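PDB 6TEQ: galactokinase from Bifidobacterium longum subsp. infantis ATCC 15697 = JCM 1222 = DSM 20088, which probably phosphorylates galactose at the expense of ATP, as a GHMP-family galactokinase, and here holds a 2-fluoro analogue of that sugar in its pocket. Local coordinates for residues 45-48 against 49-52; 174-177 against 178-182; 248-251 against 252-256; 266-269 against 270-274. All blocks are in the same frame, centred on the assembly; numbering follows the deposited sequence.

Interaction 1 (45-48 against 49-52); sequences GEHT and DYNA. With GAF (2-deoxy-2-fluoro-alpha-D-galactopyranose), chain M.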
loop_
_atom_site.group_PDB
_atom_site.type_symbol
_atom_site.label_atom_id
_atom_site.label_comp_id
_atom_site.label_asym_id
_atom_site.label_seq_id
_atom_site.Cartn_x
_atom_site.Cartn_y
_atom_site.Cartn_z
ATOM N N GLY A 45 5.280 -9.028 5.353
ATOM C CA GLY A 45 4.714 -8.422 6.562
ATOM C C GLY A 45 3.325 -7.941 6.268
ATOM O O GLY A 45 3.051 -6.753 6.316
ATOM N N GLU A 46 2.477 -8.885 5.970
ATOM C CA GLU A 46 1.130 -8.648 5.495
ATOM C C GLU A 46 0.138 -8.922 6.613
ATOM O O GLU A 46 0.257 -9.876 7.400
ATOM C CB GLU A 46 0.823 -9.552 4.307
ATOM C CG GLU A 46 -0.100 -8.916 3.295
ATOM C CD GLU A 46 0.643 -7.830 2.499
ATOM O OE1 GLU A 46 0.500 -6.620 2.870
ATOM O OE2 GLU A 46 1.425 -8.177 1.550
ATOM N N HIS A 47 -0.766 -7.975 6.732
ATOM C CA HIS A 47 -1.778 -7.998 7.768
ATOM C C HIS A 47 -1.141 -7.892 9.149
ATOM O O HIS A 47 -1.700 -8.445 10.119
ATOM C CB HIS A 47 -2.719 -9.117 7.548
ATOM C CG HIS A 47 -3.722 -8.886 6.497
ATOM N ND1 HIS A 47 -4.846 -8.091 6.680
ATOM C CD2 HIS A 47 -3.747 -9.288 5.183
ATOM C CE1 HIS A 47 -5.485 -8.058 5.522
ATOM N NE2 HIS A 47 -4.853 -8.752 4.624
ATOM N N THR A 48 -0.054 -7.162 9.239
ATOM C CA THR A 48 0.659 -6.927 10.486
ATOM C C THR A 48 0.608 -5.457 10.883
ATOM O O THR A 48 0.781 -5.165 12.059
ATOM C CB THR A 48 2.126 -7.334 10.329
ATOM O OG1 THR A 48 2.727 -6.650 9.235
ATOM C CG2 THR A 48 2.299 -8.812 10.106
ATOM N N ASP A 49 0.395 -4.538 9.949
ATOM C CA ASP A 49 0.442 -3.105 10.304
ATOM C C ASP A 49 -0.535 -2.734 11.427
ATOM O O ASP A 49 -0.115 -2.051 12.401
ATOM C CB ASP A 49 0.337 -2.231 9.087
ATOM C CG ASP A 49 -0.909 -2.284 8.236
ATOM O OD1 ASP A 49 -1.648 -3.252 8.365
ATOM O OD2 ASP A 49 -1.115 -1.296 7.475
ATOM N N TYR A 50 -1.786 -3.126 11.300
ATOM C CA TYR A 50 -2.831 -2.738 12.265
ATOM C C TYR A 50 -2.698 -3.601 13.523
ATOM O O TYR A 50 -3.405 -3.334 14.488
ATOM C CB TYR A 50 -4.223 -2.848 11.623
ATOM C CG TYR A 50 -4.572 -4.166 10.957
ATOM C CD1 TYR A 50 -4.897 -5.273 11.752
ATOM C CD2 TYR A 50 -4.591 -4.286 9.565
ATOM C CE1 TYR A 50 -5.194 -6.506 11.176
ATOM C CE2 TYR A 50 -4.952 -5.488 8.964
ATOM C CZ TYR A 50 -5.241 -6.598 9.777
ATOM O OH TYR A 50 -5.595 -7.769 9.179
ATOM N N ASN A 51 -1.761 -4.565 13.529
ATOM C CA ASN A 51 -1.384 -5.354 14.740
ATOM C C ASN A 51 -0.081 -4.830 15.378
ATOM O O ASN A 51 0.502 -5.571 16.185
ATOM C CB ASN A 51 -1.258 -6.819 14.343
ATOM C CG ASN A 51 -2.598 -7.448 14.037
ATOM O OD1 ASN A 51 -3.491 -7.354 14.875
ATOM N ND2 ASN A 51 -2.739 -8.031 12.834
ATOM N N ALA A 52 0.395 -3.645 14.998
ATOM C CA ALA A 52 1.620 -3.008 15.541
ATOM C C ALA A 52 2.854 -3.851 15.144
ATOM O O ALA A 52 3.854 -3.892 15.883
ATOM C CB ALA A 52 1.528 -2.837 17.060
HETATM C C1 GAF M . -4.367 -3.154 2.890
HETATM C C2 GAF M . -4.272 -2.019 3.887
HETATM F F2 GAF M . -4.533 -0.853 3.247
HETATM C C3 GAF M . -2.908 -1.952 4.541
HETATM O O3 GAF M . -2.957 -1.079 5.625
HETATM C C4 GAF M . -2.479 -3.345 5.090
HETATM O O4 GAF M . -3.232 -3.760 6.223
HETATM C C5 GAF M . -2.597 -4.348 3.995
HETATM O O5 GAF M . -3.915 -4.370 3.503
HETATM C C6 GAF M . -2.225 -5.754 4.419
HETATM O O6 GAF M . -0.857 -5.832 4.820
HETATM O O1 GAF M . -3.540 -2.733 1.821
#

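Interaction 2 (174-177 against 178-182); sequences AAIK and SENEM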
loop_
_atom_site.group_PDB
_atom_site.type_symbol
_atom_site.label_atom_id
_atom_site.label_comp_id
_atom_site.label_asym_id
_atom_site.label_seq_id
_atom_site.Cartn_x
_atom_site.Cartn_y
_atom_site.Cartn_z
ATOM N N ALA A 174 -2.925 12.249 8.376
ATOM C CA ALA A 174 -4.077 12.913 7.744
ATOM C C ALA A 174 -4.609 12.026 6.618
ATOM O O ALA A 174 -5.826 11.943 6.403
ATOM C CB ALA A 174 -3.684 14.277 7.235
ATOM N N ALA A 175 -3.718 11.437 5.825
ATOM C CA ALA A 175 -4.102 10.564 4.692
ATOM C C ALA A 175 -4.863 9.335 5.204
ATOM O O ALA A 175 -5.903 8.928 4.626
ATOM C CB ALA A 175 -2.889 10.189 3.929
ATOM N N ILE A 176 -4.303 8.666 6.209
ATOM C CA ILE A 176 -4.964 7.529 6.880
ATOM C C ILE A 176 -6.329 7.962 7.402
ATOM O O ILE A 176 -7.304 7.222 7.161
ATOM C CB ILE A 176 -4.069 6.971 7.992
ATOM C CG1 ILE A 176 -2.744 6.419 7.422
ATOM C CG2 ILE A 176 -4.812 5.913 8.787
ATOM C CD1 ILE A 176 -1.745 6.094 8.517
ATOM N N LYS A 177 -6.414 9.097 8.078
ATOM C CA LYS A 177 -7.717 9.533 8.643
ATOM C C LYS A 177 -8.735 9.810 7.529
ATOM O O LYS A 177 -9.909 9.450 7.695
ATOM C CB LYS A 177 -7.504 10.721 9.543
ATOM C CG LYS A 177 -8.797 11.270 10.115
ATOM C CD LYS A 177 -8.518 12.276 11.203
ATOM C CE LYS A 177 -9.760 13.006 11.671
ATOM N NZ LYS A 177 -9.469 13.756 12.911
ATOM N N SER A 178 -8.298 10.409 6.427
ATOM C CA SER A 178 -9.190 10.632 5.298
ATOM C C SER A 178 -9.830 9.304 4.864
ATOM O O SER A 178 -11.055 9.184 4.701
ATOM C CB SER A 178 -8.483 11.267 4.128
ATOM O OG SER A 178 -9.414 11.362 3.102
ATOM N N GLU A 179 -8.994 8.330 4.615
ATOM C CA GLU A 179 -9.466 7.054 4.067
ATOM C C GLU A 179 -10.405 6.438 5.099
ATOM O O GLU A 179 -11.554 6.176 4.747
ATOM C CB GLU A 179 -8.282 6.149 3.728
ATOM C CG GLU A 179 -8.730 4.863 3.076
ATOM C CD GLU A 179 -7.643 4.134 2.320
ATOM O OE1 GLU A 179 -6.544 4.693 2.236
ATOM O OE2 GLU A 179 -7.912 2.998 1.887
ATOM N N ASN A 180 -9.941 6.269 6.339
ATOM C CA ASN A 180 -10.731 5.574 7.378
ATOM C C ASN A 180 -12.053 6.297 7.684
ATOM O O ASN A 180 -13.118 5.622 7.729
ATOM C CB ASN A 180 -9.964 5.421 8.667
ATOM C CG ASN A 180 -9.033 4.238 8.645
ATOM O OD1 ASN A 180 -9.429 3.099 8.477
ATOM N ND2 ASN A 180 -7.812 4.489 8.994
ATOM N N GLU A 181 -12.000 7.603 7.883
ATOM C CA GLU A 181 -13.099 8.355 8.507
ATOM C C GLU A 181 -13.897 9.094 7.446
ATOM O O GLU A 181 -15.093 9.205 7.674
ATOM C CB GLU A 181 -12.602 9.313 9.579
ATOM C CG GLU A 181 -11.879 8.651 10.725
ATOM C CD GLU A 181 -11.645 9.534 11.939
ATOM O OE1 GLU A 181 -12.403 10.483 12.154
ATOM O OE2 GLU A 181 -10.753 9.212 12.718
ATOM N N MET A 182 -13.265 9.642 6.402
ATOM C CA MET A 182 -14.026 10.352 5.336
ATOM C C MET A 182 -14.557 9.343 4.300
ATOM O O MET A 182 -15.812 9.339 4.026
ATOM C CB MET A 182 -13.239 11.461 4.611
ATOM C CG MET A 182 -14.124 12.377 3.790
ATOM S SD MET A 182 -15.605 13.084 4.660
ATOM C CE MET A 182 -14.753 14.165 5.819
#

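Interaction 3 (248-251 against 252-256); sequences YAQR and RATCE. With GAF (2-deoxy-2-fluoro-alpha-D-galactopyranose), chain M.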
loop_
_atom_site.group_PDB
_atom_site.type_symbol
_atom_site.label_atom_id
_atom_site.label_comp_id
_atom_site.label_asym_id
_atom_site.label_seq_id
_atom_site.Cartn_x
_atom_site.Cartn_y
_atom_site.Cartn_z
ATOM N N TYR A 248 -11.945 -7.236 5.058
ATOM C CA TYR A 248 -10.700 -6.666 5.629
ATOM C C TYR A 248 -11.044 -6.182 7.037
ATOM O O TYR A 248 -10.342 -6.491 7.983
ATOM C CB TYR A 248 -10.167 -5.590 4.675
ATOM C CG TYR A 248 -8.965 -4.815 5.200
ATOM C CD1 TYR A 248 -7.692 -5.274 4.966
ATOM C CD2 TYR A 248 -9.115 -3.744 6.060
ATOM C CE1 TYR A 248 -6.576 -4.605 5.464
ATOM C CE2 TYR A 248 -8.033 -3.050 6.553
ATOM C CZ TYR A 248 -6.752 -3.498 6.295
ATOM O OH TYR A 248 -5.741 -2.782 6.847
ATOM N N ALA A 249 -12.179 -5.519 7.199
ATOM C CA ALA A 249 -12.633 -5.024 8.511
ATOM C C ALA A 249 -12.800 -6.200 9.452
ATOM O O ALA A 249 -12.472 -6.046 10.672
ATOM C CB ALA A 249 -13.932 -4.250 8.381
ATOM N N GLN A 250 -13.335 -7.326 8.964
ATOM C CA GLN A 250 -13.540 -8.496 9.863
ATOM C C GLN A 250 -12.154 -8.946 10.362
ATOM O O GLN A 250 -11.996 -9.119 11.600
ATOM C CB GLN A 250 -14.306 -9.644 9.203
ATOM C CG GLN A 250 -14.577 -10.809 10.157
ATOM C CD GLN A 250 -15.273 -10.441 11.451
ATOM O OE1 GLN A 250 -16.464 -10.080 11.459
ATOM N NE2 GLN A 250 -14.516 -10.492 12.548
ATOM N N ARG A 251 -11.171 -9.097 9.477
ATOM C CA ARG A 251 -9.838 -9.592 9.930
ATOM C C ARG A 251 -9.333 -8.700 11.078
ATOM O O ARG A 251 -8.838 -9.232 12.118
ATOM C CB ARG A 251 -8.834 -9.640 8.791
ATOM C CG ARG A 251 -9.211 -10.585 7.663
ATOM C CD ARG A 251 -9.193 -12.036 8.132
ATOM N NE ARG A 251 -9.567 -12.916 7.022
ATOM C CZ ARG A 251 -10.798 -13.071 6.582
ATOM N NH1 ARG A 251 -11.813 -12.418 7.124
ATOM N NH2 ARG A 251 -11.016 -13.827 5.529
ATOM N N ARG A 252 -9.437 -7.374 10.896
ATOM C CA ARG A 252 -9.045 -6.426 11.944
ATOM C C ARG A 252 -9.826 -6.702 13.242
ATOM O O ARG A 252 -9.186 -6.720 14.297
ATOM C CB ARG A 252 -9.204 -4.978 11.473
ATOM C CG ARG A 252 -8.273 -4.596 10.339
ATOM C CD ARG A 252 -8.248 -3.089 10.094
ATOM N NE ARG A 252 -7.729 -2.302 11.186
ATOM C CZ ARG A 252 -7.599 -0.986 11.176
ATOM N NH1 ARG A 252 -8.092 -0.272 10.185
ATOM N NH2 ARG A 252 -7.058 -0.374 12.206
ATOM N N ALA A 253 -11.156 -6.924 13.185
ATOM C CA ALA A 253 -11.977 -7.143 14.380
ATOM C C ALA A 253 -11.501 -8.397 15.111
ATOM O O ALA A 253 -11.384 -8.382 16.324
ATOM C CB ALA A 253 -13.423 -7.287 14.029
ATOM N N THR A 254 -11.180 -9.410 14.337
ATOM C CA THR A 254 -10.744 -10.711 14.857
ATOM C C THR A 254 -9.433 -10.553 15.605
ATOM O O THR A 254 -9.322 -11.023 16.756
ATOM C CB THR A 254 -10.698 -11.788 13.775
ATOM O OG1 THR A 254 -12.014 -11.977 13.242
ATOM C CG2 THR A 254 -10.183 -13.089 14.408
ATOM N N CYS A 255 -8.501 -9.772 15.043
ATOM C CA CYS A 255 -7.218 -9.554 15.732
ATOM C C CYS A 255 -7.450 -8.754 17.019
ATOM O O CYS A 255 -6.784 -9.074 18.029
ATOM C CB CYS A 255 -6.223 -8.824 14.858
ATOM S SG CYS A 255 -5.691 -9.874 13.484
ATOM N N GLU A 256 -8.264 -7.685 16.957
ATOM C CA GLU A 256 -8.488 -6.872 18.164
ATOM C C GLU A 256 -9.084 -7.738 19.273
ATOM O O GLU A 256 -8.720 -7.527 20.478
ATOM C CB GLU A 256 -9.394 -5.665 17.748
ATOM C CG GLU A 256 -8.724 -4.645 16.820
ATOM C CD GLU A 256 -9.691 -3.634 16.210
ATOM O OE1 GLU A 256 -10.898 -3.626 16.591
ATOM O OE2 GLU A 256 -9.258 -2.817 15.357
HETATM C C1 GAF M . -4.367 -3.154 2.890
HETATM C C2 GAF M . -4.272 -2.019 3.887
HETATM F F2 GAF M . -4.533 -0.853 3.247
HETATM C C3 GAF M . -2.908 -1.952 4.541
HETATM O O3 GAF M . -2.957 -1.079 5.625
HETATM C C4 GAF M . -2.479 -3.345 5.090
HETATM O O4 GAF M . -3.232 -3.760 6.223
HETATM C C5 GAF M . -2.597 -4.348 3.995
HETATM O O5 GAF M . -3.915 -4.370 3.503
HETATM C C6 GAF M . -2.225 -5.754 4.419
HETATM O O6 GAF M . -0.857 -5.832 4.820
HETATM O O1 GAF M . -3.540 -2.733 1.821
#

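Interaction 4 (266-269 against 270-274); sequences NLRV and TADGI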
loop_
_atom_site.group_PDB
_atom_site.type_symbol
_atom_site.label_atom_id
_atom_site.label_comp_id
_atom_site.label_asym_id
_atom_site.label_seq_id
_atom_site.Cartn_x
_atom_site.Cartn_y
_atom_site.Cartn_z
ATOM N N ASN A 266 -1.788 -5.210 21.796
ATOM C CA ASN A 266 -1.751 -5.588 20.367
ATOM C C ASN A 266 -1.021 -6.924 20.190
ATOM O O ASN A 266 -0.257 -7.338 21.078
ATOM C CB ASN A 266 -1.153 -4.490 19.483
ATOM C CG ASN A 266 0.192 -3.997 19.978
ATOM O OD1 ASN A 266 1.119 -4.789 19.968
ATOM N ND2 ASN A 266 0.310 -2.741 20.421
ATOM N N LEU A 267 -1.163 -7.546 19.005
ATOM C CA LEU A 267 -0.576 -8.873 18.818
ATOM C C LEU A 267 0.934 -8.811 18.705
ATOM O O LEU A 267 1.567 -9.843 18.764
ATOM C CB LEU A 267 -1.233 -9.577 17.641
ATOM C CG LEU A 267 -2.699 -9.994 17.911
ATOM C CD1 LEU A 267 -3.362 -10.544 16.663
ATOM C CD2 LEU A 267 -2.847 -10.984 19.052
ATOM N N ARG A 268 1.493 -7.649 18.432
ATOM C CA ARG A 268 2.961 -7.528 18.447
ATOM C C ARG A 268 3.506 -7.862 19.825
ATOM O O ARG A 268 4.591 -8.464 19.875
ATOM C CB ARG A 268 3.369 -6.158 18.006
ATOM C CG ARG A 268 4.841 -5.870 18.130
ATOM C CD ARG A 268 5.731 -6.643 17.148
ATOM N NE ARG A 268 7.090 -6.107 17.181
ATOM C CZ ARG A 268 7.510 -5.037 16.533
ATOM N NH1 ARG A 268 6.654 -4.291 15.862
ATOM N NH2 ARG A 268 8.763 -4.636 16.671
ATOM N N VAL A 269 2.836 -7.447 20.897
ATOM C CA VAL A 269 3.244 -7.898 22.260
ATOM C C VAL A 269 3.353 -9.444 22.303
ATOM O O VAL A 269 4.352 -9.983 22.742
ATOM C CB VAL A 269 2.247 -7.399 23.305
ATOM C CG1 VAL A 269 2.688 -7.912 24.688
ATOM C CG2 VAL A 269 2.010 -5.916 23.257
ATOM N N THR A 270 2.307 -10.127 21.893
ATOM C CA THR A 270 2.234 -11.603 21.858
ATOM C C THR A 270 3.425 -12.117 21.001
ATOM O O THR A 270 4.155 -13.044 21.381
ATOM C CB THR A 270 0.881 -12.000 21.277
ATOM O OG1 THR A 270 -0.169 -11.356 22.013
ATOM C CG2 THR A 270 0.775 -13.504 21.188
ATOM N N ALA A 271 3.512 -11.660 19.753
ATOM C CA ALA A 271 4.532 -12.130 18.789
ATOM C C ALA A 271 5.954 -11.987 19.343
ATOM O O ALA A 271 6.821 -12.877 19.140
ATOM C CB ALA A 271 4.401 -11.317 17.549
ATOM N N ASP A 272 6.210 -10.827 19.982
ATOM C CA ASP A 272 7.572 -10.604 20.503
ATOM C C ASP A 272 7.843 -11.592 21.663
ATOM O O ASP A 272 9.007 -11.991 21.809
ATOM C CB ASP A 272 7.782 -9.150 20.894
ATOM C CG ASP A 272 7.893 -8.184 19.715
ATOM O OD1 ASP A 272 7.991 -8.628 18.567
ATOM O OD2 ASP A 272 7.884 -6.964 20.010
ATOM N N GLY A 273 6.861 -11.843 22.557
ATOM C CA GLY A 273 7.111 -12.805 23.655
ATOM C C GLY A 273 7.352 -14.181 23.121
ATOM O O GLY A 273 8.302 -14.843 23.589
ATOM N N ILE A 274 6.614 -14.573 22.070
ATOM C CA ILE A 274 6.888 -15.888 21.402
ATOM C C ILE A 274 8.308 -15.910 20.810
ATOM O O ILE A 274 9.085 -16.911 20.988
ATOM C CB ILE A 274 5.802 -16.191 20.370
ATOM C CG1 ILE A 274 4.433 -16.418 21.064
ATOM C CG2 ILE A 274 6.169 -17.384 19.554
ATOM C CD1 ILE A 274 3.209 -16.387 20.140
HETATM O O HOH W 1 10.256 -6.036 18.768
#

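Interaction 1 (45-48 against 49-52)
H47 and Y50 meet rim to rim: ND1 of H47 lies 2.6 Å from the phenol OH of Y50, a hydrogen bond in which either could be the donor. The ring planes stand at 73°, and neither ring lies over the other's face. With its CG wedged between backbone N and carbonyl carbon (chi1 52°), Y50 swings its ring back toward the histidine, and its OH bonds onward to Y340. On the tightly packed side, the amide ND2 of N51 reaches H47 O at 2.9 Å, while N51 N also bonds to T48 O. This turn, with a short 3-10 segment at 49-50, belongs to the galactose-binding signature of galactokinases and joins strands 33-42 and 54-70. Its sugar-facing side holds the fluorogalactose. Backbone N of H47 donates almost straight to GAF O6 at 2.9 Å, and GAF C6 sits 3.9 Å above the centre of the imidazole ring. E46 OE1 comes within 2.5 Å of the same O6, and D49 OD2, which also takes a hydrogen bond from L190 N, within 2.6 Å of GAF O3. Looser by contrast is Y50, which remains partly open to solvent.

Interaction 2 (174-177 against 178-182)
I176 and N180, one turn apart on helix 165-183, lie side by side and point the same way. The helix falls in the N-terminal GHMP kinase region, and the carbonyl of I176 is the acceptor addressed twice. N180 N meets I176 O at 2.9 Å in a nearly straight bond (175°), and the amide ND2 of N180 adds a weak one at 3.3 Å. OD1 of the same amide accepts from T187 N, tying the helix to a loop residue that binds galactose. Further i to i+4 bonds run from S178 N to A174 O, E179 N to A175 O, and E181 N to K177 O at 2.8 Å, and the helix widens into a pi-type turn at 178-182. S178 OG is bonded to Y106 O on helix 105-116. E179, modelled in two conformers, is a ligand of magnesium in another structure of this protein; no metal is bound here, but its side chain touches S142, a second magnesium ligand, and A175 packs on the same helix 141-156. At the outer edge K177 and E181 carry opposite charges without forming a salt bridge: NZ stays 4.5 Å from OE1, and it is K177 CE that comes nearer, 3.7 Å from E181 OE1.

Interaction 3 (248-251 against 252-256)
Y248 carries CG trans to its backbone N (chi1 174°), which sends the ring out along the flank of the helix, where the methylenes of R252 cross it. An extended chi2 (-168°) carries R252 CD to 3.5 Å from Y248 CE2, approaching the ring obliquely; the bend that follows at chi3 (64°) turns the guanidinium aside, its plane well inclined to that of the ring. NH1 at the far end bonds to S186 OG, which fixes the arginine alongside the pocket. The phenol end of Y248 touches the bound fluorogalactose: OH lies 2.8 Å from GAF O4, the sugar oxygen sitting at the ring's edge and in its plane, and CE1 comes to 3.3 Å from GAF O5. G188 N gives the same OH a weak hydrogen bond. All this happens near the start of helix 247-262, one wall of the galactose site, whose regular i to i+4 backbone bonds include R252 N to Y248 O at 3.2 Å. Around the helix from the sugar, Q250 is bent at chi2, and in one of its two conformers NE2 donates to T254 OG1 at 3.0 Å, a bond doubtful as a constant feature. R251, buried, bonds through NE and NH2 to the carbonyls of Y340 and E341. C255 and T254 face helix 294-318, C255 against V303 and T254 against M296 and R299.

Interaction 4 (266-269 against 270-274)
NE of R268 is shared by both carboxylate oxygens of D272, at 3.0 Å from OD1 and, more weakly, 3.1 Å from OD2, a salt bridge between residues one helical turn apart. The carboxylate stands almost upright on the guanidinium, the two planes 81° apart; OD1 nonetheless lies near the guanidinium plane and is met on its syn side. A bend at chi2 (69°) folds the arginine back along the helix, laying CD only 3.3 Å from D272 OD1. One water closes the far side of the pair, accepting from R268 NH2 at 2.9 Å and donating to D272 OD2 at 2.8 Å. The third nitrogen, NH1, is engaged by a salt bridge to D207 and a hydrogen bond to A52 O, so the guanidinium is held from three directions. N266 is the N-cap of helix 267-276: its OD1 accepts from V269 N at 3.3 Å, a capping bond beside a weak backbone one from the same amide to N266 O, and the first full turn follows with A271 N to L267 O at 2.8 Å. L267 and T270 run side by side, CD2 of the leucine 4.0 Å from T270 OG1. The helix is wedged among its neighbours: L267 packs on C255 and L262 of helix 247-262, A271 and I274 on I307 and V304 of helix 294-318, and T270 and I274 on helix 280-289.

Along the chain the contacts follow in the order 1, 2, 3, 4. Interactions 1 and 3 have centres about 11 Å apart and both touch the fluorogalactose, so the loop between strands 33-42 and 54-70 and helix 247-262 each supply part of the sugar pocket. Interaction 4, on the next helix, 267-276, lies about 12 Å between centres from interaction 1 and backs that loop, N51 and A52 being its contacts; interactions 3 and 4 meet through C255 and L267. Interaction 2, on helix 165-183, sits about 18 Å from the centres of interactions 1 and 3; its glutamate, a magnesium ligand in another structure of this protein, is consistent with a place on the nucleotide side.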